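Local coordinates for beta-galactosidase (PDB 3TTY), which hydrolyses beta-galactosides to release galactose, as a three-subunit glycoside hydrolase built on a TIM barrel, at residues E470-F475 / G480-T485; A514-A519 / A563-G568; G539-G544 / A591-G596; A559-G562 / G568-V571; V571-K576 / S582-S587. All coordinates share one frame; numbering follows the deposited sequence.

Interaction 1. Residues E470-F475 / G480-T485; sequences ERVERF and GTFVTT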
# COMPACT_ATOMS: atom_id res chain seq x y z
N GLU A 470 -23.74 -36.66 0.94
CA GLU A 470 -24.18 -38.03 0.72
C GLU A 470 -22.97 -38.90 0.46
O GLU A 470 -22.84 -40.02 0.99
CB GLU A 470 -25.13 -38.08 -0.47
CG GLU A 470 -26.02 -39.31 -0.53
CD GLU A 470 -27.10 -39.19 -1.60
OE1 GLU A 470 -27.45 -38.05 -1.97
OE2 GLU A 470 -27.59 -40.24 -2.09
N ARG A 471 -22.07 -38.37 -0.37
CA ARG A 471 -20.86 -39.08 -0.74
C ARG A 471 -20.00 -39.38 0.49
O ARG A 471 -19.52 -40.50 0.63
CB ARG A 471 -20.10 -38.31 -1.82
CG ARG A 471 -19.15 -39.15 -2.68
CD ARG A 471 -18.91 -38.51 -4.07
NE ARG A 471 -18.61 -37.08 -3.94
CZ ARG A 471 -19.32 -36.10 -4.50
NH1 ARG A 471 -20.38 -36.39 -5.26
NH2 ARG A 471 -18.97 -34.84 -4.30
N VAL A 472 -19.81 -38.42 1.39
CA VAL A 472 -18.98 -38.72 2.55
C VAL A 472 -19.70 -39.55 3.60
O VAL A 472 -19.07 -40.37 4.26
CB VAL A 472 -18.28 -37.50 3.18
CG1 VAL A 472 -18.53 -36.25 2.37
CG2 VAL A 472 -18.68 -37.34 4.65
N GLU A 473 -21.01 -39.38 3.75
CA GLU A 473 -21.77 -40.29 4.60
C GLU A 473 -21.59 -41.72 4.12
O GLU A 473 -21.33 -42.63 4.91
CB GLU A 473 -23.25 -39.91 4.62
CG GLU A 473 -23.58 -38.77 5.58
CD GLU A 473 -24.90 -38.10 5.24
OE1 GLU A 473 -25.54 -38.50 4.24
OE2 GLU A 473 -25.30 -37.16 5.97
N ARG A 474 -21.72 -41.94 2.82
CA ARG A 474 -21.53 -43.29 2.28
C ARG A 474 -20.09 -43.81 2.49
O ARG A 474 -19.90 -44.97 2.87
CB ARG A 474 -21.92 -43.34 0.81
CG ARG A 474 -22.04 -44.74 0.27
CD ARG A 474 -22.89 -44.75 -0.98
NE ARG A 474 -24.19 -44.11 -0.73
CZ ARG A 474 -24.53 -42.91 -1.20
NH1 ARG A 474 -23.68 -42.22 -1.97
NH2 ARG A 474 -25.74 -42.42 -0.92
N PHE A 475 -19.10 -42.96 2.24
CA PHE A 475 -17.69 -43.30 2.49
C PHE A 475 -17.45 -43.69 3.95
O PHE A 475 -16.86 -44.73 4.24
CB PHE A 475 -16.78 -42.13 2.10
CG PHE A 475 -15.37 -42.24 2.64
CD1 PHE A 475 -14.46 -43.10 2.06
CD2 PHE A 475 -14.96 -41.45 3.71
CE1 PHE A 475 -13.16 -43.20 2.55
CE2 PHE A 475 -13.66 -41.54 4.21
CZ PHE A 475 -12.77 -42.42 3.62
N GLY A 480 -14.74 -45.82 6.21
CA GLY A 480 -13.69 -44.83 6.04
C GLY A 480 -13.63 -43.87 7.20
O GLY A 480 -14.58 -43.80 7.98
N THR A 481 -12.52 -43.15 7.36
CA THR A 481 -12.55 -42.02 8.28
C THR A 481 -12.50 -40.67 7.55
O THR A 481 -11.79 -40.49 6.54
CB THR A 481 -11.53 -42.11 9.48
OG1 THR A 481 -10.55 -41.08 9.40
CG2 THR A 481 -10.88 -43.44 9.54
N PHE A 482 -13.30 -39.75 8.05
CA PHE A 482 -13.42 -38.45 7.42
C PHE A 482 -13.03 -37.40 8.44
O PHE A 482 -13.40 -37.51 9.61
CB PHE A 482 -14.85 -38.23 6.93
CG PHE A 482 -15.07 -36.89 6.27
CD1 PHE A 482 -14.61 -36.65 4.99
CD2 PHE A 482 -15.76 -35.88 6.93
CE1 PHE A 482 -14.82 -35.42 4.38
CE2 PHE A 482 -15.97 -34.66 6.33
CZ PHE A 482 -15.51 -34.42 5.06
N VAL A 483 -12.28 -36.40 8.01
CA VAL A 483 -11.88 -35.32 8.91
C VAL A 483 -12.30 -33.96 8.36
O VAL A 483 -12.06 -33.66 7.20
CB VAL A 483 -10.35 -35.30 9.12
CG1 VAL A 483 -9.95 -34.17 10.09
CG2 VAL A 483 -9.87 -36.66 9.62
N THR A 484 -12.94 -33.14 9.18
CA THR A 484 -13.20 -31.76 8.75
C THR A 484 -13.03 -30.79 9.91
O THR A 484 -12.66 -31.21 11.01
CB THR A 484 -14.53 -31.60 7.94
OG1 THR A 484 -14.57 -30.30 7.33
CG2 THR A 484 -15.75 -31.80 8.81
N THR A 485 -13.25 -29.50 9.68
CA THR A 485 -12.80 -28.52 10.66
C THR A 485 -13.83 -27.44 10.95
O THR A 485 -14.90 -27.42 10.35
CB THR A 485 -11.53 -27.78 10.18
OG1 THR A 485 -11.85 -26.97 9.04
CG2 THR A 485 -10.41 -28.76 9.80
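F475 lays its ring against the start of strand 481-485 and gives more surface to the contact than any other residue. CG stands anti to the backbone N (chi1 165°), which brings the end of the ring up to G480 and T481. One ring face receives G480 as a CH-pi contact, CA lying 3.9 Å from the F475 ring centroid and displaced toward the rim near CZ. Glycine suits this place because a CB here would run into CZ of F475. At the ring edge, in plane, the T481 carbonyl O comes within 3.2 Å of F475 CE2, where the weakly positive ring hydrogens can face it. The backbones are tied at the same end by G480 N, which donates to F475 O over 3.1 Å. Were F475 an alanine, G480 CA would probably lose the ring face it lies on and the T481 carbonyl the ring edge it meets, leaving a gap between helix and strand. One turn earlier, V472 sets a single methyl on F482: CG2 lies 3.9 Å from the ring centroid, over its centre, so a slim branched side chain fills the space above a flat one. Helix 468-477 is the connection of the beta-alpha-beta unit formed with parallel strands 455-458 and 481-485. F475 also packs on V456 and F482 on A458 of strand 455-458, while M510 of helix 507-510 touches F482 as well.

Interaction 2. Residues A514-A519 / A563-G568; sequences AEEIDA and ADYYKG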
# COMPACT_ATOMS: atom_id res chain seq x y z
N ALA A 514 -22.10 -26.98 15.79
CA ALA A 514 -21.29 -25.79 16.02
C ALA A 514 -22.19 -24.55 16.20
O ALA A 514 -22.81 -24.06 15.24
CB ALA A 514 -20.32 -25.60 14.88
N GLU A 515 -22.25 -24.04 17.43
CA GLU A 515 -23.11 -22.90 17.76
C GLU A 515 -22.63 -21.56 17.23
O GLU A 515 -23.39 -20.83 16.58
CB GLU A 515 -23.30 -22.80 19.27
CG GLU A 515 -24.01 -21.56 19.72
CD GLU A 515 -24.24 -21.54 21.23
OE1 GLU A 515 -24.28 -22.63 21.83
OE2 GLU A 515 -24.35 -20.44 21.81
N GLU A 516 -21.38 -21.21 17.51
CA GLU A 516 -20.82 -19.93 17.07
C GLU A 516 -19.31 -20.05 16.87
O GLU A 516 -18.69 -20.97 17.39
CB GLU A 516 -21.14 -18.79 18.05
CG GLU A 516 -20.56 -18.99 19.46
CD GLU A 516 -20.97 -17.89 20.40
OE1 GLU A 516 -20.49 -17.88 21.55
OE2 GLU A 516 -21.79 -17.03 20.00
N ILE A 517 -18.73 -19.11 16.13
CA ILE A 517 -17.30 -19.18 15.88
C ILE A 517 -16.60 -17.90 16.35
O ILE A 517 -17.10 -16.79 16.13
CB ILE A 517 -17.00 -19.50 14.39
CG1 ILE A 517 -15.58 -20.08 14.25
CG2 ILE A 517 -17.23 -18.27 13.51
CD1 ILE A 517 -15.27 -20.62 12.86
N ASP A 518 -15.46 -18.07 17.00
CA ASP A 518 -14.70 -16.96 17.56
C ASP A 518 -13.39 -16.70 16.81
O ASP A 518 -12.55 -17.59 16.67
CB ASP A 518 -14.41 -17.24 19.03
CG ASP A 518 -13.73 -16.07 19.71
OD1 ASP A 518 -14.09 -14.92 19.39
OD2 ASP A 518 -12.84 -16.31 20.55
N ALA A 519 -13.21 -15.47 16.32
CA ALA A 519 -11.98 -15.08 15.65
C ALA A 519 -10.96 -14.53 16.66
O ALA A 519 -11.25 -13.59 17.40
CB ALA A 519 -12.27 -14.05 14.57
N ALA A 563 -8.88 -22.38 27.64
CA ALA A 563 -8.98 -21.00 28.08
C ALA A 563 -10.18 -20.27 27.49
O ALA A 563 -10.91 -20.83 26.67
CB ALA A 563 -7.70 -20.25 27.75
N ASP A 564 -10.37 -19.02 27.92
CA ASP A 564 -11.41 -18.16 27.38
C ASP A 564 -12.79 -18.66 27.81
O ASP A 564 -12.90 -19.70 28.47
CB ASP A 564 -11.31 -18.11 25.84
CG ASP A 564 -11.37 -16.69 25.31
OD1 ASP A 564 -12.09 -15.86 25.91
OD2 ASP A 564 -10.70 -16.40 24.29
N TYR A 565 -13.85 -17.93 27.45
CA TYR A 565 -15.20 -18.27 27.93
C TYR A 565 -15.72 -19.63 27.49
O TYR A 565 -16.63 -20.18 28.11
CB TYR A 565 -16.21 -17.17 27.57
CG TYR A 565 -16.63 -17.14 26.11
CD1 TYR A 565 -15.85 -16.48 25.17
CD2 TYR A 565 -17.80 -17.75 25.69
CE1 TYR A 565 -16.24 -16.44 23.84
CE2 TYR A 565 -18.19 -17.73 24.37
CZ TYR A 565 -17.40 -17.07 23.44
OH TYR A 565 -17.80 -17.05 22.13
N TYR A 566 -15.14 -20.19 26.43
CA TYR A 566 -15.52 -21.54 26.00
C TYR A 566 -14.63 -22.64 26.57
O TYR A 566 -14.70 -23.80 26.14
CB TYR A 566 -15.62 -21.65 24.48
CG TYR A 566 -14.62 -20.83 23.70
CD1 TYR A 566 -13.43 -21.38 23.23
CD2 TYR A 566 -14.88 -19.51 23.38
CE1 TYR A 566 -12.53 -20.63 22.49
CE2 TYR A 566 -14.00 -18.75 22.64
CZ TYR A 566 -12.82 -19.31 22.20
OH TYR A 566 -11.95 -18.53 21.47
N LYS A 567 -13.80 -22.28 27.54
CA LYS A 567 -12.97 -23.25 28.22
C LYS A 567 -13.78 -24.48 28.62
O LYS A 567 -14.87 -24.35 29.17
CB LYS A 567 -12.35 -22.62 29.47
CG LYS A 567 -11.52 -23.59 30.31
CD LYS A 567 -11.06 -22.92 31.59
CE LYS A 567 -10.11 -23.82 32.37
NZ LYS A 567 -9.51 -23.07 33.51
N GLY A 568 -13.25 -25.66 28.33
CA GLY A 568 -13.87 -26.90 28.74
C GLY A 568 -14.91 -27.43 27.77
O GLY A 568 -15.60 -28.42 28.05
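The rings of Y565 and Y566 each take a carboxylate oxygen at the edge, in plane: E516 OE1 for Y565, D518 OD2 for Y566. One face of Y565 has Y566 CD2 above its rim, and one face of Y566 has D564 CB. Both tyrosines sit at the centre of a type I beta turn, D564 to K567, which aims their hydroxyls at strand 512-519. This strand carries a classic beta bulge, E515 and E516 both facing V549. E516 and Y565 approach from opposite directions, with carboxylate and ring planes 88° apart. Y565 OH donates to E516 OE1 over 2.9 Å, meeting that oxygen from above the carboxylate plane. The same oxygen forms a salt bridge to R371 of the second subunit. Acidic side chains suit this interface: R323 of that subunit pairs with both D518 OD1 and D564 OD1, so the nearby carboxylates probably share its positive charge. D564 OD1 also accepts from Y565 N, and K567 N donates to D564 O to close the turn. D518 projects with CG anti to its own N (chi1 -175°) and crosses Y566 at about a right angle. Y566 OH donates to D518 OD2 at 2.6 Å, on the anti lone pair of that oxygen.

Interaction 3. Residues G539-G544 / A591-G596; sequences GSYSCG and ADFLQG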
# COMPACT_ATOMS: atom_id res chain seq x y z
N GLY A 539 -1.64 -34.56 26.81
CA GLY A 539 -1.45 -33.27 27.44
C GLY A 539 -2.06 -32.13 26.64
O GLY A 539 -3.15 -32.26 26.09
N SER A 540 -1.34 -31.01 26.57
CA SER A 540 -1.83 -29.79 25.95
C SER A 540 -1.12 -29.44 24.65
O SER A 540 0.07 -29.73 24.50
CB SER A 540 -1.69 -28.61 26.91
OG SER A 540 -2.55 -28.76 28.03
N TYR A 541 -1.86 -28.83 23.72
CA TYR A 541 -1.26 -28.26 22.51
C TYR A 541 -1.84 -26.87 22.29
O TYR A 541 -2.82 -26.50 22.92
CB TYR A 541 -1.53 -29.13 21.29
CG TYR A 541 -1.07 -30.56 21.42
CD1 TYR A 541 0.17 -30.97 20.94
CD2 TYR A 541 -1.87 -31.51 22.05
CE1 TYR A 541 0.60 -32.28 21.08
CE2 TYR A 541 -1.46 -32.82 22.18
CZ TYR A 541 -0.22 -33.20 21.70
OH TYR A 541 0.19 -34.50 21.84
N SER A 542 -1.23 -26.08 21.41
CA SER A 542 -1.79 -24.76 21.13
C SER A 542 -2.66 -24.80 19.89
O SER A 542 -2.48 -25.67 19.02
CB SER A 542 -0.68 -23.72 20.99
OG SER A 542 0.26 -24.13 20.02
N CYS A 543 -3.62 -23.89 19.81
CA CYS A 543 -4.41 -23.74 18.60
C CYS A 543 -4.73 -22.27 18.42
O CYS A 543 -4.56 -21.49 19.34
CB CYS A 543 -5.70 -24.56 18.67
SG CYS A 543 -6.88 -23.96 19.90
N GLY A 544 -5.19 -21.89 17.23
CA GLY A 544 -5.37 -20.48 16.94
C GLY A 544 -6.23 -20.12 15.75
O GLY A 544 -6.90 -20.97 15.16
N ALA A 591 1.52 -27.81 14.97
CA ALA A 591 2.05 -28.90 14.16
C ALA A 591 2.21 -30.19 14.96
O ALA A 591 2.07 -31.29 14.41
CB ALA A 591 3.38 -28.50 13.52
N ASP A 592 2.53 -30.06 16.24
CA ASP A 592 2.69 -31.24 17.08
C ASP A 592 1.35 -31.96 17.22
O ASP A 592 1.29 -33.19 17.14
CB ASP A 592 3.26 -30.88 18.46
CG ASP A 592 4.68 -30.31 18.39
OD1 ASP A 592 5.44 -30.63 17.44
OD2 ASP A 592 5.03 -29.52 19.30
N PHE A 593 0.27 -31.19 17.41
CA PHE A 593 -1.05 -31.80 17.48
C PHE A 593 -1.37 -32.56 16.20
O PHE A 593 -1.74 -33.74 16.25
CB PHE A 593 -2.15 -30.76 17.74
CG PHE A 593 -3.54 -31.36 17.74
CD1 PHE A 593 -4.08 -31.88 18.90
CD2 PHE A 593 -4.28 -31.42 16.56
CE1 PHE A 593 -5.35 -32.43 18.90
CE2 PHE A 593 -5.54 -31.97 16.56
CZ PHE A 593 -6.08 -32.48 17.74
N LEU A 594 -1.21 -31.90 15.06
CA LEU A 594 -1.49 -32.54 13.77
C LEU A 594 -0.60 -33.76 13.52
O LEU A 594 -1.04 -34.72 12.89
CB LEU A 594 -1.41 -31.54 12.62
CG LEU A 594 -2.55 -30.50 12.59
CD1 LEU A 594 -2.32 -29.50 11.47
CD2 LEU A 594 -3.92 -31.17 12.46
N GLN A 595 0.63 -33.72 14.02
CA GLN A 595 1.47 -34.91 13.96
C GLN A 595 0.78 -36.08 14.65
O GLN A 595 0.62 -37.15 14.05
CB GLN A 595 2.83 -34.65 14.63
CG GLN A 595 3.56 -35.94 14.98
CD GLN A 595 4.98 -35.73 15.47
OE1 GLN A 595 5.89 -36.48 15.11
NE2 GLN A 595 5.19 -34.70 16.30
N GLY A 596 0.37 -35.87 15.90
CA GLY A 596 -0.31 -36.90 16.68
C GLY A 596 -1.61 -37.37 16.07
O GLY A 596 -1.84 -38.58 15.95
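D592, in the first turn of helix 591-604, brings its CB methylene to 4.0 Å from Y541 CD1, and this short aliphatic part of the side chain does the touching. The next residue carries most of the load on the helix side. F593 N approaches Y541 CD1 to 3.5 Å, while its N-H is used by D590 OD1. F593 CA then comes over the face of the Y541 ring as a CH-pi contact, 4.1 Å from the centroid and displaced toward the rim. F593 CB meets the root of the ring, 3.8 Å from Y541 CG. The F593 side chain leaves with CG anti to the backbone N (chi1 177°), which turns the ring edge toward the face of Y541. The two rings make a T-shaped pair, centroids 5.7 Å apart and planes at 77°. A tyrosine suits the strand position, since its broad face receives the helix backbone while its OH reaches the backbone N of R538. Y541 also touches L530 and F593 touches I528, both on strand 525-530. This is the helix-on-sheet layering of an alpha/beta domain, with the Y541-F593 pair as one of the places where helix 591-604 rests on the mixed sheet.

Interaction 4. Residues A559-G562 / G568-V571; sequences AEYG and GTPV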
# COMPACT_ATOMS: atom_id res chain seq x y z
N ALA A 559 -10.96 -34.03 23.33
CA ALA A 559 -10.18 -32.90 23.83
C ALA A 559 -11.04 -31.64 23.93
O ALA A 559 -11.98 -31.47 23.16
CB ALA A 559 -8.96 -32.63 22.94
N GLU A 560 -10.70 -30.77 24.87
CA GLU A 560 -11.47 -29.57 25.15
C GLU A 560 -10.59 -28.33 25.15
O GLU A 560 -9.37 -28.43 25.32
CB GLU A 560 -12.10 -29.69 26.54
CG GLU A 560 -12.76 -31.04 26.78
CD GLU A 560 -13.21 -31.22 28.21
OE1 GLU A 560 -12.56 -30.64 29.12
OE2 GLU A 560 -14.23 -31.93 28.42
N TYR A 561 -11.20 -27.16 24.98
CA TYR A 561 -10.47 -25.90 25.06
C TYR A 561 -9.93 -25.67 26.47
O TYR A 561 -10.51 -26.14 27.45
CB TYR A 561 -11.35 -24.72 24.66
CG TYR A 561 -11.71 -24.66 23.19
CD1 TYR A 561 -13.02 -24.84 22.78
CD2 TYR A 561 -10.74 -24.39 22.22
CE1 TYR A 561 -13.36 -24.78 21.45
CE2 TYR A 561 -11.08 -24.33 20.88
CZ TYR A 561 -12.40 -24.52 20.51
OH TYR A 561 -12.76 -24.45 19.19
N GLY A 562 -8.84 -24.92 26.56
CA GLY A 562 -8.18 -24.70 27.83
C GLY A 562 -8.39 -23.33 28.43
O GLY A 562 -8.11 -23.14 29.61
N GLY A 568 -13.25 -25.66 28.33
CA GLY A 568 -13.87 -26.90 28.74
C GLY A 568 -14.91 -27.43 27.77
O GLY A 568 -15.60 -28.42 28.05
N THR A 569 -15.03 -26.78 26.61
CA THR A 569 -15.96 -27.26 25.60
C THR A 569 -15.14 -28.00 24.53
O THR A 569 -13.93 -27.81 24.45
CB THR A 569 -16.81 -26.11 25.00
OG1 THR A 569 -15.95 -25.09 24.48
CG2 THR A 569 -17.72 -25.50 26.07
N PRO A 570 -15.79 -28.85 23.73
CA PRO A 570 -15.07 -29.73 22.81
C PRO A 570 -14.28 -29.00 21.71
O PRO A 570 -14.78 -28.05 21.12
CB PRO A 570 -16.18 -30.58 22.17
CG PRO A 570 -17.35 -30.46 23.13
CD PRO A 570 -17.25 -29.09 23.70
N VAL A 571 -13.06 -29.46 21.46
CA VAL A 571 -12.27 -28.94 20.34
C VAL A 571 -11.85 -30.09 19.41
O VAL A 571 -11.58 -29.88 18.22
CB VAL A 571 -11.06 -28.10 20.81
CG1 VAL A 571 -10.11 -28.92 21.66
CG2 VAL A 571 -10.35 -27.48 19.62
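V571 N donates to A559 O at 2.8 Å, a practically straight bond (179°) and one of three backbone hydrogen bonds that join these segments. Y561 N donates to T569 O over 2.9 Å. Nearer the turn, G568 N reaches Y561 O at 2.9 Å. Weaker CA-H...O contacts fill in between: E560 CA lies 3.1 Å from T569 O, and P570 CA faces A559 O. These bonds close the beta hairpin of strands 556-561 and 570-577, in which E560 and P570 form an antiparallel non-hydrogen-bonded pair with diverging side chains. A proline fits there because its missing N-H is not needed for pairing with E560. G568 adopts a positive phi, a conformation easy for glycine; a side chain would press on the carbonyl O before it. A classic beta bulge follows, V571 and L572 both facing A559, and the chain turns a corner. Apolar contact centres on Y561 and V571, whose side chains cross obliquely. V571 CB lies over the middle of one Y561 ring face, 3.8 Å from the centroid, a CH-pi contact, and V571 CG2, anti to its backbone N, approaches Y561 CE2 to 3.5 Å. The other V571 methyl, CG1, rests 4.1 Å from A559 CB. Among polar side-chain atoms, T569 OG1 lies at the Y561 ring edge, in plane, and bonds to Y566 O. Y561 OH is held by D548 O, and E560 OE2 forms a salt bridge with R531.

Interaction 5. Residues V571-K576 / S582-S587; sequences VLTRNK and SYYVAS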
# COMPACT_ATOMS: atom_id res chain seq x y z
N VAL A 571 -13.06 -29.46 21.46
CA VAL A 571 -12.27 -28.94 20.34
C VAL A 571 -11.85 -30.09 19.41
O VAL A 571 -11.58 -29.88 18.22
CB VAL A 571 -11.06 -28.10 20.81
CG1 VAL A 571 -10.11 -28.92 21.66
CG2 VAL A 571 -10.35 -27.48 19.62
N LEU A 572 -11.81 -31.31 19.95
CA LEU A 572 -11.64 -32.49 19.10
C LEU A 572 -12.70 -33.55 19.41
O LEU A 572 -12.86 -33.97 20.56
CB LEU A 572 -10.24 -33.09 19.26
CG LEU A 572 -9.99 -34.34 18.41
CD1 LEU A 572 -10.07 -34.01 16.92
CD2 LEU A 572 -8.65 -35.01 18.76
N THR A 573 -13.43 -33.97 18.38
CA THR A 573 -14.47 -34.97 18.57
C THR A 573 -14.31 -36.13 17.59
O THR A 573 -13.74 -35.97 16.51
CB THR A 573 -15.88 -34.34 18.43
OG1 THR A 573 -16.11 -33.97 17.06
CG2 THR A 573 -16.02 -33.11 19.35
N ARG A 574 -14.81 -37.30 18.00
CA ARG A 574 -14.84 -38.49 17.15
C ARG A 574 -16.25 -39.06 17.13
O ARG A 574 -16.78 -39.44 18.18
CB ARG A 574 -13.86 -39.55 17.68
CG ARG A 574 -13.85 -40.86 16.89
CD ARG A 574 -12.97 -41.91 17.54
NE ARG A 574 -12.78 -43.09 16.70
CZ ARG A 574 -13.53 -44.19 16.76
NH1 ARG A 574 -14.54 -44.25 17.62
NH2 ARG A 574 -13.28 -45.22 15.96
N ASN A 575 -16.85 -39.13 15.95
CA ASN A 575 -18.17 -39.73 15.79
C ASN A 575 -18.13 -41.06 15.08
O ASN A 575 -17.64 -41.15 13.96
CB ASN A 575 -19.13 -38.82 15.00
CG ASN A 575 -20.61 -39.23 15.18
OD1 ASN A 575 -21.05 -39.51 16.29
ND2 ASN A 575 -21.35 -39.31 14.09
N LYS A 576 -18.67 -42.10 15.71
CA LYS A 576 -18.81 -43.39 15.03
C LYS A 576 -20.06 -43.38 14.15
O LYS A 576 -21.14 -43.03 14.60
CB LYS A 576 -18.90 -44.54 16.03
CG LYS A 576 -18.78 -45.92 15.38
CD LYS A 576 -17.38 -46.14 14.83
CE LYS A 576 -17.20 -47.57 14.33
NZ LYS A 576 -15.83 -47.82 13.76
N SER A 582 -15.73 -40.17 12.11
CA SER A 582 -15.49 -38.82 11.65
C SER A 582 -14.93 -37.96 12.78
O SER A 582 -15.36 -38.06 13.94
CB SER A 582 -16.75 -38.18 11.06
OG SER A 582 -17.72 -37.95 12.07
N TYR A 583 -13.95 -37.12 12.44
CA TYR A 583 -13.25 -36.29 13.41
C TYR A 583 -13.45 -34.82 13.08
O TYR A 583 -13.17 -34.38 11.96
CB TYR A 583 -11.76 -36.63 13.40
CG TYR A 583 -11.42 -38.01 13.92
CD1 TYR A 583 -11.11 -38.21 15.26
CD2 TYR A 583 -11.41 -39.11 13.07
CE1 TYR A 583 -10.79 -39.46 15.74
CE2 TYR A 583 -11.11 -40.37 13.55
CZ TYR A 583 -10.80 -40.54 14.89
OH TYR A 583 -10.49 -41.78 15.38
N TYR A 584 -13.92 -34.05 14.04
CA TYR A 584 -14.09 -32.62 13.86
C TYR A 584 -13.04 -31.88 14.66
O TYR A 584 -12.91 -32.07 15.87
CB TYR A 584 -15.48 -32.21 14.33
CG TYR A 584 -15.91 -30.83 13.89
CD1 TYR A 584 -16.63 -30.66 12.71
CD2 TYR A 584 -15.63 -29.71 14.66
CE1 TYR A 584 -17.04 -29.40 12.31
CE2 TYR A 584 -16.04 -28.43 14.26
CZ TYR A 584 -16.75 -28.29 13.08
OH TYR A 584 -17.17 -27.05 12.66
N VAL A 585 -12.27 -31.02 13.98
CA VAL A 585 -11.21 -30.26 14.64
C VAL A 585 -11.64 -28.81 14.71
O VAL A 585 -11.60 -28.09 13.70
CB VAL A 585 -9.87 -30.36 13.86
CG1 VAL A 585 -8.76 -29.67 14.63
CG2 VAL A 585 -9.51 -31.81 13.59
N ALA A 586 -12.05 -28.37 15.91
CA ALA A 586 -12.76 -27.09 16.06
C ALA A 586 -11.88 -25.84 16.01
O ALA A 586 -12.38 -24.73 16.13
CB ALA A 586 -13.62 -27.08 17.33
N SER A 587 -10.57 -26.02 15.86
CA SER A 587 -9.67 -24.89 15.77
C SER A 587 -8.53 -25.23 14.82
O SER A 587 -8.46 -26.34 14.29
CB SER A 587 -9.14 -24.51 17.15
OG SER A 587 -8.52 -23.24 17.13
O HOH W 1 -16.75 -35.65 15.34
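R574 and Y583 lie side by side on one face of the sheet, pointing the same way. The arginine is extended, with CG anti to its backbone N (chi1 178°), and its CG runs 3.6 Å from Y583 CE1. Its end turns so that guanidinium and ring planes stand 67° apart. NE then donates to Y583 OH over 3.0 Å, with the hydroxyl in the guanidinium plane. E604 grips both partners, OE2 with R574 NH2 and OE1 with Y583 OH. A phenylalanine in place of Y583 would probably leave R574 NE and E604 OE1 without their shared hydroxyl and the guanidinium freer to turn. L572 and V585 continue this face, L572 CD1 meeting V585 CG2 at 4.0 Å. On the other face T573 runs alongside Y584, OG1 3.3 Å from Y584 CB. There too N575 CB packs against S582 OG, and both polar ends bond to V509 O. Paired backbone bonds at T573-Y584 and N575-S582 hold this antiparallel hairpin. Its strand 580-585 also runs parallel to 481-485, at the junction of the mixed sheet. Helix 591-604 covers the first face, with F593, L597 and L601 on L572, V585 and Y583, while I550 of strand 546-552 meets T573 and Y584.

Interactions 1, 3, 4 and 5 all reach the one mixed sheet. Interactions 1 and 5 are its buried parts, joined where F482 O and T484 O probably accept bonds from Y583 N and V585 N of the next strand. Interaction 1 relies on apolar and ring contacts between helix and strand, interaction 5 on a backbone ladder with a polar cluster. Interactions 4 and 5 share V571 and both use strand 570-577, but interaction 4 is only partly buried. Interaction 3, also partly buried, adds a helix; its F593 touches L572. Interaction 2, sharing G568 with interaction 4, differs most: its tyrosine-carboxylate bonds face a second subunit.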